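Local coordinates for protein scyllo-inosose 3-dehydrogenase (Thermotoga maritima, PDB 3IP1) that catalyses the NAD(+)-dependent oxidation of scyllo-inosose to 3-dehydro-scyllo-inosose, probably within myo-inositol degradation, as a zinc-dependent dehydrogenase, at residues T56-K61 against V104-E109; C133-P138 against C147-E152; I242-S247 against H261-T266; K369-E374 against V390-L395. All blocks are in the same frame, centred on the assembly; numbering follows the deposited sequence.

Contact 1. Residues T56-K61 against V104-E109; sequences TEIIIK and VEAGPE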
loop_
_atom_site.group_PDB
_atom_site.type_symbol
_atom_site.label_atom_id
_atom_site.label_comp_id
_atom_site.label_asym_id
_atom_site.label_seq_id
_atom_site.Cartn_x
_atom_site.Cartn_y
_atom_site.Cartn_z
ATOM N N THR A 56 -10.449 -17.974 -29.835
ATOM C CA THR A 56 -10.738 -17.436 -28.490
ATOM C C THR A 56 -12.027 -16.608 -28.448
ATOM O O THR A 56 -12.422 -16.128 -27.393
ATOM C CB THR A 56 -9.592 -16.524 -28.004
ATOM O OG1 THR A 56 -9.312 -15.577 -29.039
ATOM C CG2 THR A 56 -8.321 -17.327 -27.721
ATOM N N GLU A 57 -12.677 -16.438 -29.594
ATOM C CA GLU A 57 -13.865 -15.601 -29.683
ATOM C C GLU A 57 -15.155 -16.320 -29.315
ATOM O O GLU A 57 -15.254 -17.548 -29.417
ATOM C CB GLU A 57 -13.982 -14.981 -31.082
ATOM C CG GLU A 57 -12.881 -13.949 -31.350
ATOM C CD GLU A 57 -12.887 -13.394 -32.778
ATOM O OE1 GLU A 57 -13.347 -14.102 -33.708
ATOM O OE2 GLU A 57 -12.430 -12.240 -32.963
ATOM N N ILE A 58 -16.130 -15.531 -28.874
ATOM C CA ILE A 58 -17.500 -15.983 -28.639
ATOM C C ILE A 58 -18.462 -15.004 -29.295
ATOM O O ILE A 58 -18.120 -13.849 -29.546
ATOM C CB ILE A 58 -17.867 -16.047 -27.119
ATOM C CG1 ILE A 58 -17.777 -14.638 -26.482
ATOM C CG2 ILE A 58 -16.970 -17.072 -26.397
ATOM C CD1 ILE A 58 -18.244 -14.516 -25.013
ATOM N N ILE A 59 -19.669 -15.485 -29.550
ATOM C CA ILE A 59 -20.759 -14.675 -30.056
ATOM C C ILE A 59 -21.810 -14.725 -28.971
ATOM O O ILE A 59 -22.133 -15.797 -28.453
ATOM C CB ILE A 59 -21.319 -15.253 -31.392
ATOM C CG1 ILE A 59 -20.271 -15.104 -32.510
ATOM C CG2 ILE A 59 -22.614 -14.550 -31.816
ATOM C CD1 ILE A 59 -20.569 -15.988 -33.744
ATOM N N ILE A 60 -22.327 -13.550 -28.638
ATOM C CA ILE A 60 -23.309 -13.373 -27.594
ATOM C C ILE A 60 -24.626 -12.880 -28.196
ATOM O O ILE A 60 -24.638 -11.970 -29.014
ATOM C CB ILE A 60 -22.802 -12.326 -26.579
ATOM C CG1 ILE A 60 -21.473 -12.783 -25.944
ATOM C CG2 ILE A 60 -23.875 -12.028 -25.520
ATOM C CD1 ILE A 60 -20.680 -11.632 -25.252
ATOM N N LYS A 61 -25.734 -13.485 -27.802
ATOM C CA LYS A 61 -27.042 -12.983 -28.168
ATOM C C LYS A 61 -27.367 -11.915 -27.144
ATOM O O LYS A 61 -27.510 -12.232 -25.955
ATOM C CB LYS A 61 -28.042 -14.134 -28.104
ATOM C CG LYS A 61 -29.491 -13.824 -28.412
ATOM C CD LYS A 61 -30.240 -15.176 -28.516
ATOM C CE LYS A 61 -31.756 -15.024 -28.542
ATOM N NZ LYS A 61 -32.190 -13.982 -29.517
ATOM N N VAL A 104 -24.013 -17.912 -27.468
ATOM C CA VAL A 104 -24.648 -18.796 -28.448
ATOM C C VAL A 104 -23.630 -19.558 -29.277
ATOM O O VAL A 104 -23.981 -20.489 -29.968
ATOM C CB VAL A 104 -25.695 -18.088 -29.382
ATOM C CG1 VAL A 104 -26.877 -17.564 -28.575
ATOM C CG2 VAL A 104 -25.042 -17.002 -30.258
ATOM N N GLU A 105 -22.374 -19.149 -29.218
ATOM C CA GLU A 105 -21.321 -19.872 -29.865
ATOM C C GLU A 105 -19.989 -19.477 -29.224
ATOM O O GLU A 105 -19.797 -18.323 -28.869
ATOM C CB GLU A 105 -21.316 -19.555 -31.360
ATOM C CG GLU A 105 -20.247 -20.319 -32.110
ATOM C CD GLU A 105 -20.448 -20.362 -33.611
ATOM O OE1 GLU A 105 -19.875 -21.289 -34.240
ATOM O OE2 GLU A 105 -21.153 -19.483 -34.159
ATOM N N ALA A 106 -19.088 -20.445 -29.089
ATOM C CA ALA A 106 -17.744 -20.235 -28.541
ATOM C C ALA A 106 -16.716 -21.021 -29.358
ATOM O O ALA A 106 -16.941 -22.185 -29.687
ATOM C CB ALA A 106 -17.694 -20.676 -27.082
ATOM N N GLY A 107 -15.585 -20.395 -29.668
ATOM C CA GLY A 107 -14.470 -21.091 -30.307
ATOM C C GLY A 107 -13.831 -22.103 -29.374
ATOM O O GLY A 107 -14.129 -22.107 -28.174
ATOM N N PRO A 108 -12.962 -22.977 -29.920
ATOM C CA PRO A 108 -12.347 -24.074 -29.177
ATOM C C PRO A 108 -11.534 -23.624 -27.954
ATOM O O PRO A 108 -11.503 -24.334 -26.949
ATOM C CB PRO A 108 -11.447 -24.769 -30.231
ATOM C CG PRO A 108 -11.282 -23.781 -31.328
ATOM C CD PRO A 108 -12.611 -23.042 -31.349
ATOM N N GLU A 109 -10.927 -22.439 -28.033
ATOM C CA GLU A 109 -10.088 -21.897 -26.959
ATOM C C GLU A 109 -10.757 -20.721 -26.231
ATOM O O GLU A 109 -10.065 -19.916 -25.599
ATOM C CB GLU A 109 -8.753 -21.407 -27.536
ATOM C CG GLU A 109 -7.825 -22.470 -28.098
ATOM C CD GLU A 109 -6.727 -21.879 -29.002
ATOM O OE1 GLU A 109 -6.285 -20.727 -28.777
ATOM O OE2 GLU A 109 -6.292 -22.561 -29.953
#

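Contact 2. Residues C133-P138 against C147-E152; sequences CGHCRP and CENLNE. With CD (cadmium ion), chain E.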
loop_
_atom_site.group_PDB
_atom_site.type_symbol
_atom_site.label_atom_id
_atom_site.label_comp_id
_atom_site.label_asym_id
_atom_site.label_seq_id
_atom_site.Cartn_x
_atom_site.Cartn_y
_atom_site.Cartn_z
ATOM N N CYS A 133 -4.829 -5.351 -25.196
ATOM C CA CYS A 133 -4.128 -6.334 -26.045
ATOM C C CYS A 133 -3.609 -7.520 -25.229
ATOM O O CYS A 133 -3.619 -8.650 -25.700
ATOM C CB CYS A 133 -3.010 -5.672 -26.877
ATOM S SG CYS A 133 -1.451 -5.207 -25.999
ATOM N N GLY A 134 -3.176 -7.276 -23.996
ATOM C CA GLY A 134 -2.658 -8.347 -23.171
ATOM C C GLY A 134 -1.155 -8.511 -23.240
ATOM O O GLY A 134 -0.602 -9.242 -22.441
ATOM N N HIS A 135 -0.487 -7.815 -24.159
ATOM C CA HIS A 135 0.952 -8.032 -24.389
ATOM C C HIS A 135 1.858 -6.796 -24.256
ATOM O O HIS A 135 3.097 -6.935 -24.147
ATOM C CB HIS A 135 1.213 -8.744 -25.746
ATOM C CG HIS A 135 0.679 -8.020 -26.946
ATOM N ND1 HIS A 135 1.325 -6.941 -27.521
ATOM C CD2 HIS A 135 -0.415 -8.252 -27.710
ATOM C CE1 HIS A 135 0.632 -6.516 -28.562
ATOM N NE2 HIS A 135 -0.426 -7.298 -28.704
ATOM N N CYS A 136 1.273 -5.597 -24.278
ATOM C CA CYS A 136 2.097 -4.388 -24.174
ATOM C C CYS A 136 2.644 -4.231 -22.746
ATOM O O CYS A 136 2.242 -4.958 -21.838
ATOM C CB CYS A 136 1.342 -3.142 -24.624
ATOM S SG CYS A 136 0.101 -2.614 -23.433
ATOM N N ARG A 137 3.572 -3.300 -22.552
ATOM C CA ARG A 137 4.143 -3.100 -21.221
ATOM C C ARG A 137 3.091 -2.797 -20.135
ATOM O O ARG A 137 3.062 -3.491 -19.110
ATOM C CB ARG A 137 5.272 -2.062 -21.242
ATOM C CG ARG A 137 5.813 -1.724 -19.858
ATOM C CD ARG A 137 7.302 -1.551 -19.912
ATOM N NE ARG A 137 7.867 -1.280 -18.591
ATOM C CZ ARG A 137 9.132 -0.931 -18.386
ATOM N NH1 ARG A 137 9.976 -0.841 -19.419
ATOM N NH2 ARG A 137 9.555 -0.689 -17.157
ATOM N N PRO A 138 2.214 -1.783 -20.353
ATOM C CA PRO A 138 1.154 -1.601 -19.326
ATOM C C PRO A 138 0.310 -2.843 -19.057
ATOM O O PRO A 138 0.025 -3.123 -17.896
ATOM C CB PRO A 138 0.306 -0.453 -19.887
ATOM C CG PRO A 138 1.313 0.402 -20.609
ATOM C CD PRO A 138 2.252 -0.640 -21.289
ATOM N N CYS A 147 -3.469 0.247 -21.731
ATOM C CA CYS A 147 -3.040 -0.533 -22.906
ATOM C C CYS A 147 -2.527 0.341 -24.048
ATOM O O CYS A 147 -3.188 1.305 -24.429
ATOM C CB CYS A 147 -4.235 -1.350 -23.420
ATOM S SG CYS A 147 -3.880 -2.315 -24.915
ATOM N N GLU A 148 -1.373 0.009 -24.610
ATOM C CA GLU A 148 -0.830 0.782 -25.732
ATOM C C GLU A 148 -1.469 0.428 -27.102
ATOM O O GLU A 148 -1.261 1.121 -28.084
ATOM C CB GLU A 148 0.700 0.639 -25.791
ATOM C CG GLU A 148 1.429 1.365 -24.641
ATOM C CD GLU A 148 2.950 1.293 -24.748
ATOM O OE1 GLU A 148 3.470 0.439 -25.498
ATOM O OE2 GLU A 148 3.636 2.074 -24.066
ATOM N N ASN A 149 -2.234 -0.651 -27.166
ATOM C CA ASN A 149 -2.831 -1.068 -28.428
ATOM C C ASN A 149 -4.328 -1.281 -28.258
ATOM O O ASN A 149 -4.870 -2.283 -28.693
ATOM C CB ASN A 149 -2.128 -2.333 -28.925
ATOM C CG ASN A 149 -0.651 -2.116 -29.109
ATOM O OD1 ASN A 149 -0.237 -1.150 -29.771
ATOM N ND2 ASN A 149 0.168 -2.965 -28.480
ATOM N N LEU A 150 -4.976 -0.318 -27.613
ATOM C CA LEU A 150 -6.366 -0.399 -27.215
ATOM C C LEU A 150 -7.352 -0.254 -28.391
ATOM O O LEU A 150 -7.154 0.589 -29.264
ATOM C CB LEU A 150 -6.625 0.710 -26.187
ATOM C CG LEU A 150 -7.992 0.914 -25.510
ATOM C CD1 LEU A 150 -8.354 -0.168 -24.445
ATOM C CD2 LEU A 150 -8.015 2.313 -24.860
ATOM N N ASN A 151 -8.405 -1.078 -28.400
ATOM C CA ASN A 151 -9.615 -0.821 -29.182
ATOM C C ASN A 151 -10.778 -0.675 -28.218
ATOM O O ASN A 151 -10.649 -0.990 -27.026
ATOM C CB ASN A 151 -9.889 -1.968 -30.160
ATOM C CG ASN A 151 -8.880 -2.015 -31.277
ATOM O OD1 ASN A 151 -8.964 -1.234 -32.212
ATOM N ND2 ASN A 151 -7.893 -2.910 -31.171
ATOM N N GLU A 152 -11.920 -0.212 -28.719
ATOM C CA GLU A 152 -13.045 0.073 -27.855
ATOM C C GLU A 152 -14.364 -0.354 -28.466
ATOM O O GLU A 152 -14.757 0.096 -29.558
ATOM C CB GLU A 152 -13.073 1.553 -27.444
ATOM C CG GLU A 152 -12.183 1.844 -26.240
ATOM C CD GLU A 152 -12.229 3.273 -25.793
ATOM O OE1 GLU A 152 -13.012 3.597 -24.874
ATOM O OE2 GLU A 152 -11.481 4.088 -26.369
HETATM CD CD CD E . -2.032 -3.725 -24.051
HETATM O O HOH W 1 4.881 -1.593 -24.726
#

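Contact 3. Residues I242-S247 against H261-T266; sequences ILSEPS and HVIDPT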
loop_
_atom_site.group_PDB
_atom_site.type_symbol
_atom_site.label_atom_id
_atom_site.label_comp_id
_atom_site.label_asym_id
_atom_site.label_seq_id
_atom_site.Cartn_x
_atom_site.Cartn_y
_atom_site.Cartn_z
ATOM N N ILE A 242 -22.415 11.367 1.145
ATOM C CA ILE A 242 -23.002 12.643 0.758
ATOM C C ILE A 242 -22.828 12.856 -0.741
ATOM O O ILE A 242 -21.692 12.807 -1.268
ATOM C CB ILE A 242 -22.340 13.797 1.527
ATOM C CG1 ILE A 242 -22.512 13.579 3.032
ATOM C CG2 ILE A 242 -22.921 15.155 1.098
ATOM C CD1 ILE A 242 -21.524 14.377 3.861
ATOM N N LEU A 243 -23.956 13.057 -1.425
ATOM C CA LEU A 243 -23.958 13.322 -2.862
ATOM C C LEU A 243 -24.466 14.732 -3.195
ATOM O O LEU A 243 -25.494 15.177 -2.673
ATOM C CB LEU A 243 -24.726 12.236 -3.634
ATOM C CG LEU A 243 -24.736 12.462 -5.157
ATOM C CD1 LEU A 243 -24.242 11.249 -5.956
ATOM C CD2 LEU A 243 -26.123 12.875 -5.593
ATOM N N SER A 244 -23.719 15.433 -4.046
ATOM C CA SER A 244 -24.107 16.761 -4.505
ATOM C C SER A 244 -24.526 16.690 -5.976
ATOM O O SER A 244 -23.728 16.288 -6.829
ATOM C CB SER A 244 -22.963 17.754 -4.318
ATOM O OG SER A 244 -23.365 19.057 -4.727
ATOM N N GLU A 245 -25.781 17.053 -6.252
ATOM C CA GLU A 245 -26.384 16.947 -7.592
ATOM C C GLU A 245 -27.614 17.864 -7.697
ATOM O O GLU A 245 -28.507 17.789 -6.842
ATOM C CB GLU A 245 -26.789 15.487 -7.879
ATOM C CG GLU A 245 -27.564 15.256 -9.164
ATOM C CD GLU A 245 -26.864 15.833 -10.401
ATOM O OE1 GLU A 245 -27.519 16.593 -11.147
ATOM O OE2 GLU A 245 -25.666 15.552 -10.620
ATOM N N PRO A 246 -27.651 18.744 -8.727
ATOM C CA PRO A 246 -28.789 19.668 -8.917
ATOM C C PRO A 246 -30.079 18.994 -9.370
ATOM O O PRO A 246 -31.154 19.484 -9.049
ATOM C CB PRO A 246 -28.296 20.628 -10.005
ATOM C CG PRO A 246 -26.823 20.452 -10.065
ATOM C CD PRO A 246 -26.529 19.061 -9.628
ATOM N N SER A 247 -29.970 17.897 -10.116
ATOM C CA SER A 247 -31.125 17.085 -10.552
ATOM C C SER A 247 -31.826 16.341 -9.406
ATOM O O SER A 247 -31.227 15.471 -8.752
ATOM C CB SER A 247 -30.679 16.063 -11.610
ATOM O OG SER A 247 -31.619 15.007 -11.720
ATOM N N HIS A 261 -26.979 11.704 2.932
ATOM C CA HIS A 261 -27.338 13.093 2.705
ATOM C C HIS A 261 -27.189 13.437 1.237
ATOM O O HIS A 261 -26.249 12.977 0.564
ATOM C CB HIS A 261 -26.471 14.037 3.537
ATOM C CG HIS A 261 -26.443 13.701 4.993
ATOM N ND1 HIS A 261 -27.535 13.884 5.819
ATOM C CD2 HIS A 261 -25.458 13.198 5.775
ATOM C CE1 HIS A 261 -27.223 13.501 7.045
ATOM N NE2 HIS A 261 -25.970 13.080 7.044
ATOM N N VAL A 262 -28.126 14.242 0.746
ATOM C CA VAL A 262 -28.024 14.777 -0.600
ATOM C C VAL A 262 -28.057 16.303 -0.563
ATOM O O VAL A 262 -28.748 16.888 0.262
ATOM C CB VAL A 262 -29.102 14.190 -1.549
ATOM C CG1 VAL A 262 -28.845 12.702 -1.782
ATOM C CG2 VAL A 262 -30.525 14.438 -1.017
ATOM N N ILE A 263 -27.279 16.921 -1.446
ATOM C CA ILE A 263 -27.136 18.358 -1.538
ATOM C C ILE A 263 -27.499 18.826 -2.958
ATOM O O ILE A 263 -26.956 18.338 -3.961
ATOM C CB ILE A 263 -25.671 18.797 -1.223
ATOM C CG1 ILE A 263 -25.269 18.421 0.211
ATOM C CG2 ILE A 263 -25.480 20.302 -1.450
ATOM C CD1 ILE A 263 -23.754 18.575 0.498
ATOM N N ASP A 264 -28.422 19.776 -3.038
ATOM C CA ASP A 264 -28.653 20.524 -4.265
ATOM C C ASP A 264 -27.737 21.750 -4.209
ATOM O O ASP A 264 -28.065 22.712 -3.547
ATOM C CB ASP A 264 -30.136 20.921 -4.345
ATOM C CG ASP A 264 -30.474 21.745 -5.582
ATOM O OD1 ASP A 264 -29.589 22.086 -6.396
ATOM O OD2 ASP A 264 -31.665 22.065 -5.731
ATOM N N PRO A 265 -26.580 21.714 -4.903
ATOM C CA PRO A 265 -25.597 22.801 -4.821
ATOM C C PRO A 265 -26.112 24.161 -5.300
ATOM O O PRO A 265 -25.540 25.201 -4.923
ATOM C CB PRO A 265 -24.460 22.332 -5.746
ATOM C CG PRO A 265 -25.106 21.386 -6.709
ATOM C CD PRO A 265 -26.210 20.710 -5.922
ATOM N N THR A 266 -27.170 24.157 -6.120
ATOM C CA THR A 266 -27.720 25.396 -6.674
ATOM C C THR A 266 -28.614 26.140 -5.675
ATOM O O THR A 266 -28.870 27.332 -5.848
ATOM C CB THR A 266 -28.504 25.164 -7.998
ATOM O OG1 THR A 266 -29.762 24.520 -7.718
ATOM C CG2 THR A 266 -27.678 24.327 -9.004
#

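Contact 4. Residues K369-E374 against V390-L395; sequences KTVSME and VKVTML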
loop_
_atom_site.group_PDB
_atom_site.type_symbol
_atom_site.label_atom_id
_atom_site.label_comp_id
_atom_site.label_asym_id
_atom_site.label_seq_id
_atom_site.Cartn_x
_atom_site.Cartn_y
_atom_site.Cartn_z
ATOM N N LYS A 369 -36.061 3.653 -18.028
ATOM C CA LYS A 369 -36.912 3.116 -19.080
ATOM C C LYS A 369 -36.163 2.064 -19.909
ATOM O O LYS A 369 -34.964 2.205 -20.170
ATOM C CB LYS A 369 -37.349 4.275 -19.982
ATOM C CG LYS A 369 -38.288 3.921 -21.094
ATOM C CD LYS A 369 -38.471 5.132 -21.983
ATOM C CE LYS A 369 -39.886 5.663 -21.895
ATOM N NZ LYS A 369 -40.644 5.166 -23.078
ATOM N N THR A 370 -36.875 1.011 -20.310
ATOM C CA THR A 370 -36.336 0.049 -21.272
ATOM C C THR A 370 -37.085 0.201 -22.584
ATOM O O THR A 370 -38.274 0.501 -22.590
ATOM C CB THR A 370 -36.395 -1.405 -20.766
ATOM O OG1 THR A 370 -37.733 -1.728 -20.398
ATOM C CG2 THR A 370 -35.514 -1.599 -19.549
ATOM N N VAL A 371 -36.380 0.007 -23.694
ATOM C CA VAL A 371 -36.919 0.275 -25.024
ATOM C C VAL A 371 -36.408 -0.802 -25.984
ATOM O O VAL A 371 -35.465 -1.546 -25.657
ATOM C CB VAL A 371 -36.490 1.699 -25.540
ATOM C CG1 VAL A 371 -36.892 2.799 -24.558
ATOM C CG2 VAL A 371 -34.980 1.769 -25.794
ATOM N N SER A 372 -37.011 -0.884 -27.163
ATOM C CA SER A 372 -36.594 -1.872 -28.148
ATOM C C SER A 372 -35.421 -1.319 -28.963
ATOM O O SER A 372 -35.182 -0.113 -28.957
ATOM C CB SER A 372 -37.752 -2.220 -29.084
ATOM O OG SER A 372 -38.041 -1.103 -29.903
HETATM N N MSE A 373 -34.713 -2.200 -29.665
HETATM C CA MSE A 373 -33.624 -1.790 -30.558
HETATM C C MSE A 373 -34.019 -0.646 -31.519
HETATM O O MSE A 373 -33.277 0.342 -31.669
HETATM C CB MSE A 373 -33.082 -2.982 -31.338
HETATM C CG MSE A 373 -31.961 -2.598 -32.269
HETATM SE SE MSE A 373 -31.184 -4.127 -33.164
HETATM C CE MSE A 373 -32.657 -4.544 -34.366
ATOM N N GLU A 374 -35.191 -0.777 -32.141
ATOM C CA GLU A 374 -35.707 0.233 -33.071
ATOM C C GLU A 374 -35.817 1.621 -32.467
ATOM O O GLU A 374 -35.627 2.611 -33.168
ATOM C CB GLU A 374 -37.089 -0.162 -33.621
ATOM C CG GLU A 374 -37.179 -1.542 -34.277
ATOM C CD GLU A 374 -36.268 -1.703 -35.492
ATOM O OE1 GLU A 374 -36.279 -0.808 -36.381
ATOM O OE2 GLU A 374 -35.546 -2.734 -35.560
ATOM N N VAL A 390 -32.443 9.105 -16.432
ATOM C CA VAL A 390 -31.111 8.812 -15.840
ATOM C C VAL A 390 -30.340 7.784 -16.674
ATOM O O VAL A 390 -29.163 7.980 -17.017
ATOM C CB VAL A 390 -31.232 8.321 -14.361
ATOM C CG1 VAL A 390 -29.861 8.117 -13.725
ATOM C CG2 VAL A 390 -32.034 9.307 -13.547
ATOM N N LYS A 391 -31.021 6.685 -16.987
ATOM C CA LYS A 391 -30.455 5.615 -17.775
ATOM C C LYS A 391 -31.568 4.961 -18.570
ATOM O O LYS A 391 -32.617 4.590 -18.020
ATOM C CB LYS A 391 -29.742 4.597 -16.868
ATOM C CG LYS A 391 -29.339 3.257 -17.523
ATOM C CD LYS A 391 -28.190 3.381 -18.523
ATOM C CE LYS A 391 -26.927 3.871 -17.831
ATOM N NZ LYS A 391 -25.853 4.137 -18.816
ATOM N N VAL A 392 -31.303 4.822 -19.871
ATOM C CA VAL A 392 -32.205 4.191 -20.825
ATOM C C VAL A 392 -31.504 2.959 -21.343
ATOM O O VAL A 392 -30.349 3.031 -21.733
ATOM C CB VAL A 392 -32.531 5.144 -22.009
ATOM C CG1 VAL A 392 -33.237 4.401 -23.161
ATOM C CG2 VAL A 392 -33.389 6.310 -21.518
ATOM N N THR A 393 -32.217 1.833 -21.347
ATOM C CA THR A 393 -31.617 0.538 -21.673
ATOM C C THR A 393 -32.397 -0.225 -22.744
ATOM O O THR A 393 -33.599 -0.467 -22.587
ATOM C CB THR A 393 -31.548 -0.349 -20.390
ATOM O OG1 THR A 393 -30.895 0.382 -19.343
ATOM C CG2 THR A 393 -30.818 -1.650 -20.645
HETATM N N MSE A 394 -31.693 -0.630 -23.807
HETATM C CA MSE A 394 -32.239 -1.567 -24.782
HETATM C C MSE A 394 -32.506 -2.930 -24.144
HETATM O O MSE A 394 -31.642 -3.496 -23.494
HETATM C CB MSE A 394 -31.288 -1.757 -25.953
HETATM C CG MSE A 394 -31.959 -2.435 -27.130
HETATM SE SE MSE A 394 -30.683 -3.121 -28.422
HETATM C CE MSE A 394 -30.133 -4.722 -27.481
ATOM N N LEU A 395 -33.713 -3.446 -24.328
ATOM C CA LEU A 395 -34.051 -4.791 -23.903
ATOM C C LEU A 395 -34.574 -5.580 -25.107
ATOM O O LEU A 395 -35.577 -5.195 -25.707
ATOM C CB LEU A 395 -35.104 -4.729 -22.798
ATOM C CG LEU A 395 -35.614 -6.036 -22.193
ATOM C CD1 LEU A 395 -34.487 -6.791 -21.463
ATOM C CD2 LEU A 395 -36.773 -5.736 -21.234
HETATM O O HOH W 2 -35.258 -4.793 -28.936
#

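Contact 1. Residues T56-K61 against V104-E109
Ile59 O receives two backbone N-H groups from the opposing strand: Val104 N at 3.0 Å on a nearly straight bond, and Glu105 N at 3.4 Å on a weak one. Two residues thereby face one, a classic beta bulge in an antiparallel pairing whose strand directions differ by 171°. Beyond the bulge the ladder is regular. Ile59 N gives its hydrogen to Glu105 O at 2.9 Å, and where the strand 104-106 has ended, Gly107 N still reaches Glu57 O at 2.9 Å. Around Ile59, the bulge sets Val104 and Glu105 as two different neighbours. The CG2 branch of Ile59 meets Val104 CG2 at 3.8 Å, while its CG1 arm runs alongside the extended Glu105 chain, bringing Ile59 CD1 to 3.6 Å from Glu105 OE2. Ile58 and Ala106, a non-hydrogen-bonded pair, lie on the other face of the sheet. With Ile58 CG1 wedged between N and the carbonyl carbon (chi1 62°), the short CG2 branch rests on Ala106 CB at 3.7 Å and the long arm leads away. At the Thr56 end, the methyl CG2 of Thr56 comes against Glu109, while its OG1 is bonded to Asp168; at the other end Val104 CG1 lies against Lys61 CB at 3.7 Å. Glu57 OE1 is held by the backbone N of Glu53 and Lys54 and by Lys166. The contact belongs to the GroES-like domain: strand 57-66 is bordered by strand 98-106 and by strand 164-168, whose Val167 packs against Ile58 and Ile60.

Contact 2. Residues C133-P138 against C147-E152
Cys133, Cys136 and Cys147 close round one cadmium ion, each SG at 2.5 Å, and Cys139 supplies the fourth sulfur; the same four cysteines hold the second zinc of this enzyme. This is the tight part of the contact, for the sulfurs also take backbone N-H groups. Glu148 N points at Cys136 SG (3.2 Å, 175° at the hydrogen), and Cys133 N at Cys147 SG (3.2 Å). Cys147 SG, swung anti to its N (chi1 178°), takes Asn149 N as well, while His135 N and, weakly, Cys136 N turn to Cys133 SG. Cys133 SG lies over the centre of the His135 ring, 3.4 Å above its plane. Packing is sparser outward: Asn149 ND2 comes within 3.6 Å of His135 CE1, amide and ring planes 34° apart, and Asn149 OD1 bonds Asn116 of the second subunit. The Glu148 chain crosses Pro138 at about a right angle, with Glu148 CG 4.0 Å from Pro138 CD. A water takes the hydrogen of Arg137 N and gives one to Glu148 OE1 (2.6 Å), an oxygen that also pairs with Arg308 of the third subunit. Cut back to alanine, Glu148 would probably leave that arginine without its carboxylate mate, the water one partner short and a gap beside Pro138. Four cysteines round one metal match the structural zinc site of zinc alcohol dehydrogenases, consistent with a structural rather than a catalytic role; the N-H groups aimed at the sulfurs probably spread the negative charge of the thiolates, which the metal alone would not balance.

Contact 3. Residues I242-S247 against H261-T266
Ile242 CG1 lies at the edge of the His261 ring, near its plane and 4.0 Å from His261 CD2, and the ring stacks with Tyr277. The two residues pair between strand 240-244 and strand 261-263, the latter at the edge of the parallel sheet in this chain, in the Rossmann-type nucleotide-binding domain; helix 248-257 joins them as a beta-alpha-beta unit. The other flat group is the Asp264 carboxylate. From one face of its plane OD1 takes both Thr266 OG1 (2.8 Å), on the syn side, and Thr266 N, steeply above it, which makes an Asx turn; Pro246 CA lies 3.6 Å from Asp264 OD1. With a leucine at Asp264, both Thr266 donors are likely to lose their acceptor and the turn its fastening. The strands are laced by Leu243 N to His261 O, Ile263 N to Leu243 O (2.8 Å) and Glu245 N to Ile263 O (2.9 Å). On the face of Ile242 and Ser244, Ile263 CD1 fits against Ile242 CG2 at 3.6 Å. Glu245 follows the strand, where this fold commonly places an acidic residue for the adenosine ribose, consistent with its proposed NAD(+) role; Gly222 N holds its OE2 and Ser247 N its OE1. The side chains of Pro246 and Pro265 cross at about a right angle, CG to CG 3.9 Å, and Ser244 OG, anti to its N (chi1 -178°), lies 3.5 Å from Pro265 CD.

Contact 4. Residues K369-E374 against V390-L395
A beta-alpha-beta unit near the C-terminus, strand 369-371, helix 376-382 and strand 392-395, brings these two parallel strands together in the mixed sheet that also holds strand 57-66. Lys369 O accepts Thr393 N (3.0 Å), Thr393 O accepts Val371 N (3.0 Å), and Val371 O accepts Leu395 N (2.9 Å). Thr370 CA also sends its C-H to Thr393 O at 3.1 Å. The side chains of Val371 and Val392 cross at about a right angle, Val371 CG2 4.1 Å from Val392 CG1, on the face that helix 376-382 covers through Ile376 and Tyr379. Thr370 and Thr393 turn to the other face, against Leu189 of helix 185-192. Lys391 reaches away to form a salt bridge with Glu98, a ligand of the first zinc, and is thus a second-shell residue of that site. At the far end, CG anti to the backbone N in both selenomethionines (chi1 180° in Met373, -166° in Met394) lays their chains alongside, and Met394 SE comes 3.8 Å from Met373 CB. There a water takes the hydrogen of Met373 N at 2.7 Å and gives one to Leu395 O at 3.3 Å.

Along the chain the four contacts follow one another, each closing before the next opens. Contacts 1 and 2 lie in the GroES-like domain, centres about 22 Å apart, and contact 3 lies in the nucleotide-binding domain on the opposite side of the chain's centre, its own centre about 44 Å from that of contact 1. Contact 4 returns the C-terminal end to the first lobe: its strand 392-395 neighbours strand 57-66 of contact 1 in one sheet. Its Val390 also touches helix 248-257, the crossover of contact 3, with nearest atoms of the two contacts about 6 Å apart, which is consistent with contact 4 lying where the metal-binding lobe and the probable NAD(+)-binding lobe meet.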